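Local coordinates for protein homoserine kinase (Cytophaga hutchinsonii, PDB 4P52) that catalyses the ATP-dependent phosphorylation of L-homoserine to O-phosphohomoserine, a step on the way to threonine, as a GHMP-family kinase, at residues 269-272 and 278-281; 96-101 and 138-143; 108-113 and 122-127; 144-149 and 182-187; 308-311 and 315-318. All blocks are in the same frame, centred on the assembly; numbering follows the deposited sequence.

Contact 1: 269-272 and 278-281; sequences KAAL and GCSI
Ala271 and Leu272, in the last turn of helix 264-273, lean on Gly278 and Cys279 at the start of strand 278-281. This is a helix-turn-strand unit of the GHMP kinase C-terminal region, in which the strand forms one margin of a four-stranded antiparallel sheet and the helix lies against it. Ala271 comes first, its methyl aimed at the strand. CB sits 3.9 Å from Cys279 SG and about as near to Cys279 CB, so the slim cysteine side chain is met along its length. Alanine suits this buried place because Ile301 and Met305 of helix 295-310 press on the same methyl. With SG opposite the backbone N of Cys279 (chi1 170°), the sulfur lies beside the methyl, while Ile288 and Ala290 of the next strand pack on the cysteine too. One residue on, Leu272 is the exposed member of the contact and starts out alongside the strand rather than at it. One of its branches reaches back to the main chain of Gly278, where the strand turns its backbone to the helix. No hydrogen bond joins the two segments, and the last touch is Leu272 CD2 against Gly278 CA at 4.0 Å.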
loop_
_atom_site.group_PDB
_atom_site.type_symbol
_atom_site.label_atom_id
_atom_site.label_comp_id
_atom_site.label_asym_id
_atom_site.label_seq_id
_atom_site.Cartn_x
_atom_site.Cartn_y
_atom_site.Cartn_z
ATOM N N LYS A 269 18.948 -16.387 -2.165
ATOM C CA LYS A 269 20.127 -15.811 -2.767
ATOM C C LYS A 269 20.340 -16.355 -4.158
ATOM O O LYS A 269 20.740 -15.620 -5.054
ATOM C CB LYS A 269 21.359 -16.082 -1.925
ATOM C CG LYS A 269 22.497 -15.139 -2.268
ATOM C CD LYS A 269 23.801 -15.605 -1.658
ATOM C CE LYS A 269 24.981 -15.042 -2.434
ATOM N NZ LYS A 269 26.195 -15.769 -1.972
ATOM N N ALA A 270 20.073 -17.639 -4.351
ATOM C CA ALA A 270 20.247 -18.225 -5.668
ATOM C C ALA A 270 19.228 -17.627 -6.674
ATOM O O ALA A 270 19.569 -17.341 -7.816
ATOM C CB ALA A 270 20.157 -19.752 -5.592
ATOM N N ALA A 271 17.994 -17.406 -6.238
ATOM C CA ALA A 271 17.003 -16.783 -7.090
ATOM C C ALA A 271 17.406 -15.355 -7.435
ATOM O O ALA A 271 17.298 -14.941 -8.592
ATOM C CB ALA A 271 15.631 -16.806 -6.444
ATOM N N LEU A 272 17.870 -14.596 -6.448
ATOM C CA LEU A 272 18.280 -13.216 -6.718
ATOM C C LEU A 272 19.512 -13.175 -7.609
ATOM O O LEU A 272 19.531 -12.404 -8.562
ATOM C CB LEU A 272 18.508 -12.416 -5.437
ATOM C CG LEU A 272 17.241 -12.128 -4.640
ATOM C CD1 LEU A 272 17.639 -11.514 -3.308
ATOM C CD2 LEU A 272 16.284 -11.215 -5.393
ATOM N N GLY A 278 12.440 -10.321 -7.274
ATOM C CA GLY A 278 12.340 -10.471 -5.847
ATOM C C GLY A 278 11.864 -11.874 -5.584
ATOM O O GLY A 278 11.401 -12.582 -6.497
ATOM N N CYS A 279 11.952 -12.276 -4.321
ATOM C CA CYS A 279 11.763 -13.650 -3.965
ATOM C C CYS A 279 11.394 -13.712 -2.502
ATOM O O CYS A 279 12.053 -13.079 -1.684
ATOM C CB CYS A 279 13.063 -14.412 -4.234
ATOM S SG CYS A 279 13.052 -16.083 -3.560
ATOM N N SER A 280 10.342 -14.465 -2.180
ATOM C CA SER A 280 9.946 -14.673 -0.796
ATOM C C SER A 280 9.179 -15.972 -0.529
ATOM O O SER A 280 9.011 -16.808 -1.418
ATOM C CB SER A 280 9.132 -13.477 -0.276
ATOM O OG SER A 280 9.168 -13.451 1.175
ATOM N N ILE A 281 8.712 -16.139 0.703
ATOM C CA ILE A 281 7.928 -17.304 1.068
ATOM C C ILE A 281 6.565 -17.218 0.424
ATOM O O ILE A 281 5.960 -16.165 0.436
ATOM C CB ILE A 281 7.752 -17.395 2.588
ATOM C CG1 ILE A 281 9.127 -17.501 3.261
ATOM C CG2 ILE A 281 6.830 -18.570 2.985
ATOM C CD1 ILE A 281 9.110 -17.155 4.742
#

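Contact 2: 96-101 and 138-143; sequences ETLGIE and NKMEVK
Leu98, at the end of helix 86-98, and Ile100, just beyond it, lay their branch ends against Lys139 and Met140 of the loop between helices 120-135 and 146-157. The apolar part of the contact runs through Leu98, whose CD1 lies 4.1 Å from Met140 CG and scarcely farther from Lys139 CB. Met140 is a selenomethionine; while its CG meets Leu98, the same long side chain is also touched by Tyr94, Leu145 and Phe148. A second kind of touch uses the hydrocarbon portion of a charged residue. Ile100 CD1 rests 3.9 Å from Lys139 CD, with CE equally near, and a bend in the last torsion (chi4 -43°) turns the ammonium off this apolar patch. Lysine therefore fits a surface position, offering methylenes inward and charge outward. No hydrogen bond crosses the contact. A Schellman motif ends the helix at Gly99, whose N bonds Glu96 O at 2.9 Å, and glycine readily takes the positive phi (58°) that this requires. That reversal brings Ile100 round beside Leu98. Among its neighbours, the patch is backed by Tyr94 of helix 86-98, which touches Lys139 too, by Phe148 of helix 146-157 against Thr97, and by Asn133 of helix 120-135, bonded to Met140 O.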
loop_
_atom_site.group_PDB
_atom_site.type_symbol
_atom_site.label_atom_id
_atom_site.label_comp_id
_atom_site.label_asym_id
_atom_site.label_seq_id
_atom_site.Cartn_x
_atom_site.Cartn_y
_atom_site.Cartn_z
ATOM N N GLU A 96 -28.110 -24.818 1.189
ATOM C CA GLU A 96 -29.022 -24.290 2.203
ATOM C C GLU A 96 -29.448 -22.855 1.932
ATOM O O GLU A 96 -30.637 -22.568 1.927
ATOM C CB GLU A 96 -28.477 -24.462 3.607
ATOM C CG GLU A 96 -28.606 -25.897 4.082
ATOM C CD GLU A 96 -27.720 -26.220 5.269
ATOM O OE1 GLU A 96 -26.777 -25.438 5.591
ATOM O OE2 GLU A 96 -27.971 -27.282 5.880
ATOM N N THR A 97 -28.492 -21.970 1.666
ATOM C CA THR A 97 -28.812 -20.587 1.316
ATOM C C THR A 97 -29.879 -20.439 0.222
ATOM O O THR A 97 -30.776 -19.607 0.342
ATOM C CB THR A 97 -27.551 -19.825 0.915
ATOM O OG1 THR A 97 -26.715 -19.726 2.067
ATOM C CG2 THR A 97 -27.877 -18.412 0.417
ATOM N N LEU A 98 -29.792 -21.251 -0.827
ATOM C CA LEU A 98 -30.723 -21.158 -1.948
ATOM C C LEU A 98 -31.975 -21.994 -1.738
ATOM O O LEU A 98 -32.866 -22.007 -2.592
ATOM C CB LEU A 98 -30.025 -21.569 -3.244
ATOM C CG LEU A 98 -28.774 -20.747 -3.565
ATOM C CD1 LEU A 98 -28.131 -21.223 -4.858
ATOM C CD2 LEU A 98 -29.122 -19.264 -3.632
ATOM N N GLY A 99 -32.030 -22.679 -0.595
ATOM C CA GLY A 99 -33.120 -23.580 -0.241
ATOM C C GLY A 99 -33.319 -24.688 -1.259
ATOM O O GLY A 99 -34.441 -24.902 -1.711
ATOM N N ILE A 100 -32.230 -25.371 -1.633
ATOM C CA ILE A 100 -32.278 -26.525 -2.541
ATOM C C ILE A 100 -32.037 -27.859 -1.807
ATOM O O ILE A 100 -31.047 -28.050 -1.068
ATOM C CB ILE A 100 -31.286 -26.408 -3.727
ATOM C CG1 ILE A 100 -31.409 -25.048 -4.421
ATOM C CG2 ILE A 100 -31.511 -27.524 -4.746
ATOM C CD1 ILE A 100 -30.260 -24.742 -5.366
ATOM N N GLU A 101 -32.971 -28.778 -2.031
ATOM C CA GLU A 101 -32.838 -30.138 -1.571
ATOM C C GLU A 101 -32.320 -30.944 -2.744
ATOM O O GLU A 101 -33.065 -31.277 -3.668
ATOM C CB GLU A 101 -34.179 -30.670 -1.083
ATOM C CG GLU A 101 -34.782 -29.796 0.003
ATOM C CD GLU A 101 -35.588 -30.585 1.018
ATOM O OE1 GLU A 101 -36.724 -31.017 0.689
ATOM O OE2 GLU A 101 -35.081 -30.760 2.151
ATOM N N ASN A 138 -25.946 -22.159 -12.692
ATOM C CA ASN A 138 -25.462 -20.772 -12.486
ATOM C C ASN A 138 -26.434 -19.817 -11.814
ATOM O O ASN A 138 -26.647 -18.710 -12.282
ATOM C CB ASN A 138 -24.941 -20.182 -13.799
ATOM C CG ASN A 138 -23.712 -20.926 -14.308
ATOM O OD1 ASN A 138 -22.586 -20.617 -13.917
ATOM N ND2 ASN A 138 -23.930 -21.946 -15.141
ATOM N N LYS A 139 -26.991 -20.246 -10.693
ATOM C CA LYS A 139 -27.973 -19.466 -9.956
ATOM C C LYS A 139 -27.388 -18.247 -9.266
ATOM O O LYS A 139 -28.119 -17.360 -8.853
ATOM C CB LYS A 139 -28.649 -20.345 -8.906
ATOM C CG LYS A 139 -29.514 -21.434 -9.498
ATOM C CD LYS A 139 -30.107 -22.291 -8.395
ATOM C CE LYS A 139 -31.055 -23.352 -8.957
ATOM N NZ LYS A 139 -31.951 -22.807 -10.012
HETATM N N MSE A 140 -26.071 -18.223 -9.111
HETATM C CA MSE A 140 -25.391 -17.109 -8.466
HETATM C C MSE A 140 -24.258 -16.637 -9.330
HETATM O O MSE A 140 -23.677 -17.403 -10.113
HETATM C CB MSE A 140 -24.802 -17.610 -7.172
HETATM C CG MSE A 140 -25.862 -18.025 -6.178
HETATM SE SE MSE A 140 -25.073 -17.751 -4.395
HETATM C CE MSE A 140 -26.156 -16.139 -3.974
ATOM N N GLU A 141 -23.936 -15.356 -9.202
ATOM C CA GLU A 141 -22.768 -14.794 -9.864
ATOM C C GLU A 141 -21.497 -15.287 -9.203
ATOM O O GLU A 141 -21.437 -15.403 -7.981
ATOM C CB GLU A 141 -22.816 -13.280 -9.803
ATOM C CG GLU A 141 -23.655 -12.654 -10.897
ATOM C CD GLU A 141 -23.827 -11.170 -10.668
ATOM O OE1 GLU A 141 -24.238 -10.780 -9.549
ATOM O OE2 GLU A 141 -23.539 -10.393 -11.604
ATOM N N VAL A 142 -20.484 -15.563 -10.016
ATOM C CA VAL A 142 -19.183 -16.044 -9.525
ATOM C C VAL A 142 -18.667 -15.159 -8.388
ATOM O O VAL A 142 -18.263 -15.666 -7.329
ATOM C CB VAL A 142 -18.155 -16.222 -10.675
ATOM C CG1 VAL A 142 -16.761 -16.504 -10.132
ATOM C CG2 VAL A 142 -18.604 -17.343 -11.624
ATOM N N LYS A 143 -18.726 -13.846 -8.603
ATOM C CA LYS A 143 -18.489 -12.858 -7.560
ATOM C C LYS A 143 -19.028 -13.320 -6.198
ATOM O O LYS A 143 -18.302 -13.303 -5.200
ATOM C CB LYS A 143 -19.132 -11.511 -7.957
ATOM C CG LYS A 143 -19.271 -10.509 -6.814
ATOM C CD LYS A 143 -20.159 -9.309 -7.163
ATOM C CE LYS A 143 -20.609 -8.609 -5.874
ATOM N NZ LYS A 143 -20.816 -7.134 -5.976
#

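Contact 3: 108-113 and 122-127; sequences LTKKMP and AASTVA
Leu108 and Lys110, near the end of strand 103-110, close on Ser124 of helix 120-135 from two directions, and this is the dense part of the contact. Leu108 CD1 lies 3.6 Å from Ser124 OG, brought there because CG is turned opposite the backbone N (chi1 162°), and Val56 and Leu78 pack on the same leucine. Lys110 begins alongside the helix rather than at it, but it curls at chi2 and chi3 (-65° and -71°), which brings its ammonium back near Ser124. A short hydroxyl side chain leaves room for that lysine and still offers a polar atom. Ser124 OG is hydrogen-bonded to Asp54 OD2, the oxygen that also forms the salt bridge with Lys110 NZ, and the ammonium makes a further hydrogen bond with Ser120 OG. Within the same buried cluster a water accepts from Lys110 NZ at 3.0 Å and donates to Ser124 OG at 3.1 Å, bridging the two. The chain between these segments carries the glycine- and serine-rich loop of GHMP kinases, which in relatives wraps the nucleotide phosphates; the polar cluster thus links the strand before the loop to the helix after it. Packing is looser towards the loop, where the selenium of selenomethionine Met112 meets the methyl of Ala123, SE to CB 4.2 Å. Alanine keeps the helix surface low here, and Met112 also touches Leu118 and Pro52.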
loop_
_atom_site.group_PDB
_atom_site.type_symbol
_atom_site.label_atom_id
_atom_site.label_comp_id
_atom_site.label_asym_id
_atom_site.label_seq_id
_atom_site.Cartn_x
_atom_site.Cartn_y
_atom_site.Cartn_z
ATOM N N LEU A 108 -12.919 -35.959 -4.624
ATOM C CA LEU A 108 -11.904 -34.911 -4.578
ATOM C C LEU A 108 -10.534 -35.446 -4.948
ATOM O O LEU A 108 -10.089 -36.430 -4.386
ATOM C CB LEU A 108 -11.881 -34.265 -3.191
ATOM C CG LEU A 108 -10.639 -33.445 -2.800
ATOM C CD1 LEU A 108 -10.364 -32.244 -3.710
ATOM C CD2 LEU A 108 -10.762 -32.979 -1.353
ATOM N N THR A 109 -9.861 -34.787 -5.880
ATOM C CA THR A 109 -8.512 -35.175 -6.274
ATOM C C THR A 109 -7.514 -34.075 -5.965
ATOM O O THR A 109 -7.517 -33.028 -6.605
ATOM C CB THR A 109 -8.416 -35.435 -7.786
ATOM O OG1 THR A 109 -9.523 -36.241 -8.220
ATOM C CG2 THR A 109 -7.109 -36.118 -8.128
ATOM N N LYS A 110 -6.646 -34.320 -4.992
ATOM C CA LYS A 110 -5.506 -33.442 -4.725
ATOM C C LYS A 110 -4.434 -33.653 -5.776
ATOM O O LYS A 110 -3.905 -34.760 -5.928
ATOM C CB LYS A 110 -4.909 -33.684 -3.336
ATOM C CG LYS A 110 -5.891 -33.508 -2.198
ATOM C CD LYS A 110 -6.384 -32.078 -2.073
ATOM C CE LYS A 110 -5.285 -31.158 -1.564
ATOM N NZ LYS A 110 -5.817 -29.838 -1.123
ATOM N N LYS A 111 -4.129 -32.584 -6.498
ATOM C CA LYS A 111 -3.091 -32.582 -7.506
ATOM C C LYS A 111 -1.978 -31.677 -7.001
ATOM O O LYS A 111 -1.162 -31.178 -7.772
ATOM C CB LYS A 111 -3.639 -32.086 -8.854
ATOM C CG LYS A 111 -4.726 -32.969 -9.462
ATOM C CD LYS A 111 -4.201 -33.872 -10.570
ATOM C CE LYS A 111 -4.060 -33.109 -11.880
ATOM N NZ LYS A 111 -4.224 -34.007 -13.056
HETATM N N MSE A 112 -1.959 -31.469 -5.692
HETATM C CA MSE A 112 -0.977 -30.617 -5.044
HETATM C C MSE A 112 -0.881 -31.052 -3.618
HETATM O O MSE A 112 -1.851 -31.569 -3.068
HETATM C CB MSE A 112 -1.413 -29.159 -5.099
HETATM C CG MSE A 112 -2.696 -28.870 -4.329
HETATM SE SE MSE A 112 -3.157 -26.949 -4.510
HETATM C CE MSE A 112 -1.586 -26.150 -3.636
ATOM N N PRO A 113 0.280 -30.820 -2.986
ATOM C CA PRO A 113 0.510 -31.283 -1.612
ATOM C C PRO A 113 -0.103 -30.370 -0.543
ATOM O O PRO A 113 -0.175 -29.158 -0.729
ATOM C CB PRO A 113 2.028 -31.308 -1.510
ATOM C CG PRO A 113 2.517 -30.336 -2.546
ATOM C CD PRO A 113 1.417 -30.033 -3.515
ATOM N N ALA A 122 -7.807 -23.906 0.052
ATOM C CA ALA A 122 -8.579 -22.928 -0.690
ATOM C C ALA A 122 -9.028 -23.475 -2.054
ATOM O O ALA A 122 -10.199 -23.317 -2.445
ATOM C CB ALA A 122 -7.758 -21.656 -0.878
ATOM N N ALA A 123 -8.090 -24.114 -2.751
ATOM C CA ALA A 123 -8.293 -24.628 -4.099
ATOM C C ALA A 123 -9.415 -25.663 -4.112
ATOM O O ALA A 123 -10.318 -25.600 -4.953
ATOM C CB ALA A 123 -6.995 -25.216 -4.655
ATOM N N SER A 124 -9.382 -26.572 -3.143
ATOM C CA SER A 124 -10.432 -27.571 -2.995
ATOM C C SER A 124 -11.796 -26.928 -2.805
ATOM O O SER A 124 -12.795 -27.318 -3.436
ATOM C CB SER A 124 -10.112 -28.439 -1.788
ATOM O OG SER A 124 -9.043 -29.320 -2.102
ATOM N N THR A 125 -11.830 -25.943 -1.913
ATOM C CA THR A 125 -13.056 -25.301 -1.508
ATOM C C THR A 125 -13.640 -24.505 -2.672
ATOM O O THR A 125 -14.854 -24.575 -2.933
ATOM C CB THR A 125 -12.773 -24.358 -0.337
ATOM O OG1 THR A 125 -12.137 -25.097 0.715
ATOM C CG2 THR A 125 -14.047 -23.754 0.175
ATOM N N VAL A 126 -12.770 -23.763 -3.369
ATOM C CA VAL A 126 -13.174 -22.957 -4.513
ATOM C C VAL A 126 -13.659 -23.900 -5.634
ATOM O O VAL A 126 -14.699 -23.652 -6.248
ATOM C CB VAL A 126 -12.020 -22.046 -4.978
ATOM C CG1 VAL A 126 -12.272 -21.494 -6.358
ATOM C CG2 VAL A 126 -11.821 -20.914 -3.992
ATOM N N ALA A 127 -12.930 -24.989 -5.869
ATOM C CA ALA A 127 -13.370 -25.993 -6.807
ATOM C C ALA A 127 -14.789 -26.509 -6.518
ATOM O O ALA A 127 -15.631 -26.541 -7.434
ATOM C CB ALA A 127 -12.380 -27.134 -6.892
HETATM O O HOH W 1 -8.040 -29.721 0.821
#

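Contact 4: 144-149 and 182-187; sequences DLLPFA and LDVVKL
Leu146, on the first turn of helix 146-157, sets one methyl against both Leu182 and Val184, two residues apart in the segment 182-187. The helix and the 173-178/183-187 beta hairpin both belong to the N-terminal half of the GHMP kinase fold. The two leucines cross obliquely, each directed at the other segment. With CG opposite the backbone N in both (chi1 -177° for Leu146, -166° for Leu182), the CD2 methyls meet, Leu146 CD2 4.0 Å from Leu182 CD2. Leucine suits the helix position because Val165 and Leu169 of helix 162-170 also press on it. Alternation along the strand turns Val184 to this apolar side, whereas Asp183 faces the dimer interface, paired with Arg177 and with Arg246 of the second subunit. Beta-branched Val184 is at home in such an extended strand, and its CG2 lies 4.2 Å from Leu146 CD2.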
loop_
_atom_site.group_PDB
_atom_site.type_symbol
_atom_site.label_atom_id
_atom_site.label_comp_id
_atom_site.label_asym_id
_atom_site.label_seq_id
_atom_site.Cartn_x
_atom_site.Cartn_y
_atom_site.Cartn_z
ATOM N N ASP A 144 -20.295 -13.736 -6.166
ATOM C CA ASP A 144 -20.996 -13.972 -4.916
ATOM C C ASP A 144 -20.701 -15.310 -4.277
ATOM O O ASP A 144 -21.219 -15.592 -3.197
ATOM C CB ASP A 144 -22.494 -13.790 -5.105
ATOM C CG ASP A 144 -22.872 -12.329 -5.327
ATOM O OD1 ASP A 144 -22.585 -11.503 -4.422
ATOM O OD2 ASP A 144 -23.427 -12.010 -6.412
ATOM N N LEU A 145 -19.865 -16.131 -4.922
ATOM C CA LEU A 145 -19.481 -17.407 -4.331
ATOM C C LEU A 145 -18.440 -17.269 -3.236
ATOM O O LEU A 145 -18.302 -18.182 -2.394
ATOM C CB LEU A 145 -18.993 -18.391 -5.378
ATOM C CG LEU A 145 -19.939 -18.626 -6.554
ATOM C CD1 LEU A 145 -19.284 -19.584 -7.536
ATOM C CD2 LEU A 145 -21.309 -19.122 -6.090
ATOM N N LEU A 146 -17.726 -16.142 -3.223
ATOM C CA LEU A 146 -16.630 -15.958 -2.269
ATOM C C LEU A 146 -17.003 -16.234 -0.785
ATOM O O LEU A 146 -16.290 -16.987 -0.105
ATOM C CB LEU A 146 -15.962 -14.592 -2.444
ATOM C CG LEU A 146 -14.762 -14.354 -1.527
ATOM C CD1 LEU A 146 -13.687 -15.416 -1.687
ATOM C CD2 LEU A 146 -14.172 -12.989 -1.821
ATOM N N PRO A 147 -18.124 -15.654 -0.289
ATOM C CA PRO A 147 -18.456 -15.877 1.131
ATOM C C PRO A 147 -18.634 -17.359 1.489
ATOM O O PRO A 147 -18.205 -17.795 2.576
ATOM C CB PRO A 147 -19.779 -15.120 1.325
ATOM C CG PRO A 147 -19.870 -14.168 0.182
ATOM C CD PRO A 147 -19.121 -14.800 -0.963
ATOM N N PHE A 148 -19.247 -18.128 0.591
ATOM C CA PHE A 148 -19.418 -19.546 0.838
ATOM C C PHE A 148 -18.090 -20.267 0.935
ATOM O O PHE A 148 -17.915 -21.149 1.774
ATOM C CB PHE A 148 -20.296 -20.164 -0.228
ATOM C CG PHE A 148 -21.655 -19.563 -0.278
ATOM C CD1 PHE A 148 -22.531 -19.731 0.778
ATOM C CD2 PHE A 148 -22.050 -18.809 -1.366
ATOM C CE1 PHE A 148 -23.789 -19.165 0.748
ATOM C CE2 PHE A 148 -23.311 -18.243 -1.412
ATOM C CZ PHE A 148 -24.181 -18.417 -0.351
ATOM N N ALA A 149 -17.148 -19.882 0.086
ATOM C CA ALA A 149 -15.835 -20.496 0.124
ATOM C C ALA A 149 -15.125 -20.094 1.421
ATOM O O ALA A 149 -14.460 -20.921 2.037
ATOM C CB ALA A 149 -15.030 -20.123 -1.109
ATOM N N LEU A 182 -15.635 -7.690 4.011
ATOM C CA LEU A 182 -14.719 -8.279 3.035
ATOM C C LEU A 182 -14.622 -7.393 1.801
ATOM O O LEU A 182 -15.607 -7.196 1.077
ATOM C CB LEU A 182 -15.168 -9.689 2.680
ATOM C CG LEU A 182 -14.210 -10.628 1.940
ATOM C CD1 LEU A 182 -12.772 -10.536 2.446
ATOM C CD2 LEU A 182 -14.741 -12.054 2.037
ATOM N N ASP A 183 -13.446 -6.816 1.601
ATOM C CA ASP A 183 -13.254 -5.822 0.563
ATOM C C ASP A 183 -12.099 -6.234 -0.335
ATOM O O ASP A 183 -10.942 -6.126 0.035
ATOM C CB ASP A 183 -13.013 -4.447 1.176
ATOM C CG ASP A 183 -13.230 -3.318 0.184
ATOM O OD1 ASP A 183 -13.593 -3.579 -0.989
ATOM O OD2 ASP A 183 -13.047 -2.153 0.569
ATOM N N VAL A 184 -12.428 -6.713 -1.524
ATOM C CA VAL A 184 -11.458 -7.327 -2.429
ATOM C C VAL A 184 -11.380 -6.558 -3.742
ATOM O O VAL A 184 -12.390 -6.145 -4.294
ATOM C CB VAL A 184 -11.831 -8.795 -2.687
ATOM C CG1 VAL A 184 -10.955 -9.379 -3.778
ATOM C CG2 VAL A 184 -11.685 -9.573 -1.398
ATOM N N VAL A 185 -10.163 -6.372 -4.232
ATOM C CA VAL A 185 -9.922 -5.528 -5.390
ATOM C C VAL A 185 -9.029 -6.285 -6.336
ATOM O O VAL A 185 -7.960 -6.707 -5.938
ATOM C CB VAL A 185 -9.246 -4.196 -4.957
ATOM C CG1 VAL A 185 -8.883 -3.336 -6.159
ATOM C CG2 VAL A 185 -10.167 -3.426 -4.030
ATOM N N LYS A 186 -9.460 -6.502 -7.576
ATOM C CA LYS A 186 -8.582 -7.154 -8.543
ATOM C C LYS A 186 -7.689 -6.121 -9.233
ATOM O O LYS A 186 -8.166 -5.098 -9.696
ATOM C CB LYS A 186 -9.367 -7.936 -9.589
ATOM C CG LYS A 186 -8.412 -8.681 -10.543
ATOM C CD LYS A 186 -9.073 -9.462 -11.665
ATOM C CE LYS A 186 -9.940 -10.579 -11.101
ATOM N NZ LYS A 186 -10.096 -11.629 -12.131
ATOM N N LEU A 187 -6.394 -6.398 -9.328
ATOM C CA LEU A 187 -5.466 -5.429 -9.915
ATOM C C LEU A 187 -4.860 -5.939 -11.216
ATOM O O LEU A 187 -4.587 -7.125 -11.331
ATOM C CB LEU A 187 -4.341 -5.132 -8.925
ATOM C CG LEU A 187 -4.761 -4.582 -7.566
ATOM C CD1 LEU A 187 -3.540 -4.559 -6.658
ATOM C CD2 LEU A 187 -5.372 -3.200 -7.709
#

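Contact 5: 308-311 and 315-318; sequences GFDA and GSDV
Ser316, at the start of strand 316-322, faces Phe309 and Asp310 in the last turn of helix 295-310. A short loop joins the two elements in a helix-turn-strand unit of the C-terminal domain, where this strand is an outermost member of the antiparallel sheet. The serine side chain is directed at the helix from its first bond. Its CB comes to Phe309 CB at 4.3 Å and lies obliquely beside the aromatic ring, about as near to Phe309 CD2. Phenylalanine is well placed here, since its bulk fills the buried space between helix and sheet and also touches Ile198 and Pro200 of the adjacent strand 194-200. A small residue such as serine allows the helix end to draw close to the strand. Going on to the tip, OG stands between the backbone N and the carbonyl carbon (chi1 67°), a setting that carries it past the phenylalanine towards Asp310 and the preceding turn. There it makes a weak hydrogen bond with Lys306 NZ. Asp310, on the solvent side, sets off alongside the strand and reaches over with its carboxylate, though not near enough for a hydrogen bond: Asp310 OD1 remains 4.0 Å from Ser316 OG.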
loop_
_atom_site.group_PDB
_atom_site.type_symbol
_atom_site.label_atom_id
_atom_site.label_comp_id
_atom_site.label_asym_id
_atom_site.label_seq_id
_atom_site.Cartn_x
_atom_site.Cartn_y
_atom_site.Cartn_z
ATOM N N GLY A 308 19.700 -25.189 -5.156
ATOM C CA GLY A 308 19.784 -24.895 -3.717
ATOM C C GLY A 308 19.225 -26.019 -2.846
ATOM O O GLY A 308 19.872 -26.445 -1.907
ATOM N N PHE A 309 18.046 -26.531 -3.160
ATOM C CA PHE A 309 17.482 -27.599 -2.344
ATOM C C PHE A 309 18.162 -28.941 -2.561
ATOM O O PHE A 309 18.247 -29.732 -1.630
ATOM C CB PHE A 309 15.980 -27.758 -2.573
ATOM C CG PHE A 309 15.139 -26.738 -1.868
ATOM C CD1 PHE A 309 15.174 -26.611 -0.498
ATOM C CD2 PHE A 309 14.270 -25.919 -2.580
ATOM C CE1 PHE A 309 14.379 -25.669 0.152
ATOM C CE2 PHE A 309 13.454 -24.991 -1.928
ATOM C CZ PHE A 309 13.510 -24.866 -0.556
ATOM N N ASP A 310 18.608 -29.214 -3.786
ATOM C CA ASP A 310 19.341 -30.429 -4.070
ATOM C C ASP A 310 20.615 -30.469 -3.264
ATOM O O ASP A 310 21.033 -31.542 -2.852
ATOM C CB ASP A 310 19.690 -30.559 -5.549
ATOM C CG ASP A 310 18.470 -30.779 -6.421
ATOM O OD1 ASP A 310 17.365 -30.933 -5.875
ATOM O OD2 ASP A 310 18.596 -30.785 -7.663
ATOM N N ALA A 311 21.231 -29.311 -3.025
ATOM C CA ALA A 311 22.541 -29.282 -2.357
ATOM C C ALA A 311 22.396 -29.622 -0.864
ATOM O O ALA A 311 23.393 -29.863 -0.170
ATOM C CB ALA A 311 23.207 -27.928 -2.541
ATOM N N GLY A 315 14.188 -32.959 -2.002
ATOM C CA GLY A 315 13.448 -33.022 -3.260
ATOM C C GLY A 315 12.555 -31.801 -3.464
ATOM O O GLY A 315 12.136 -31.157 -2.497
ATOM N N SER A 316 12.257 -31.484 -4.721
ATOM C CA SER A 316 11.665 -30.199 -5.047
ATOM C C SER A 316 10.871 -30.301 -6.374
ATOM O O SER A 316 11.244 -31.051 -7.288
ATOM C CB SER A 316 12.773 -29.092 -5.095
ATOM O OG SER A 316 13.732 -29.234 -6.164
ATOM N N ASP A 317 9.779 -29.550 -6.465
ATOM C CA ASP A 317 9.050 -29.390 -7.720
ATOM C C ASP A 317 9.005 -27.912 -8.059
ATOM O O ASP A 317 8.750 -27.069 -7.189
ATOM C CB ASP A 317 7.621 -29.938 -7.623
ATOM C CG ASP A 317 7.592 -31.407 -7.258
ATOM O OD1 ASP A 317 8.063 -32.254 -8.065
ATOM O OD2 ASP A 317 7.105 -31.711 -6.144
ATOM N N VAL A 318 9.218 -27.610 -9.333
ATOM C CA VAL A 318 9.269 -26.240 -9.820
ATOM C C VAL A 318 8.119 -26.021 -10.785
ATOM O O VAL A 318 7.849 -26.877 -11.621
ATOM C CB VAL A 318 10.628 -25.978 -10.513
ATOM C CG1 VAL A 318 10.679 -24.597 -11.135
ATOM C CG2 VAL A 318 11.760 -26.129 -9.490
#

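Overall arrangement
From the N terminus, contact 2 closes the first and longest loop, binding the end of helix 86-98 to the chain before helix 146-157. Contact 3 is nested inside it and ties strand 103-110 to helix 120-135. Contact 4 follows in series, joining helix 146-157 to the hairpin; it touches contact 2 through Phe148 and contact 3 through Thr125 against Ala149, so these three form one connected body. Contacts 1 and 5 come later, closing short loops on the two outermost strands of the C-terminal sheet, their centres about 14 Å apart. No loops cross. Contact 1 lies across the chain's centre from contacts 2, 3 and 4.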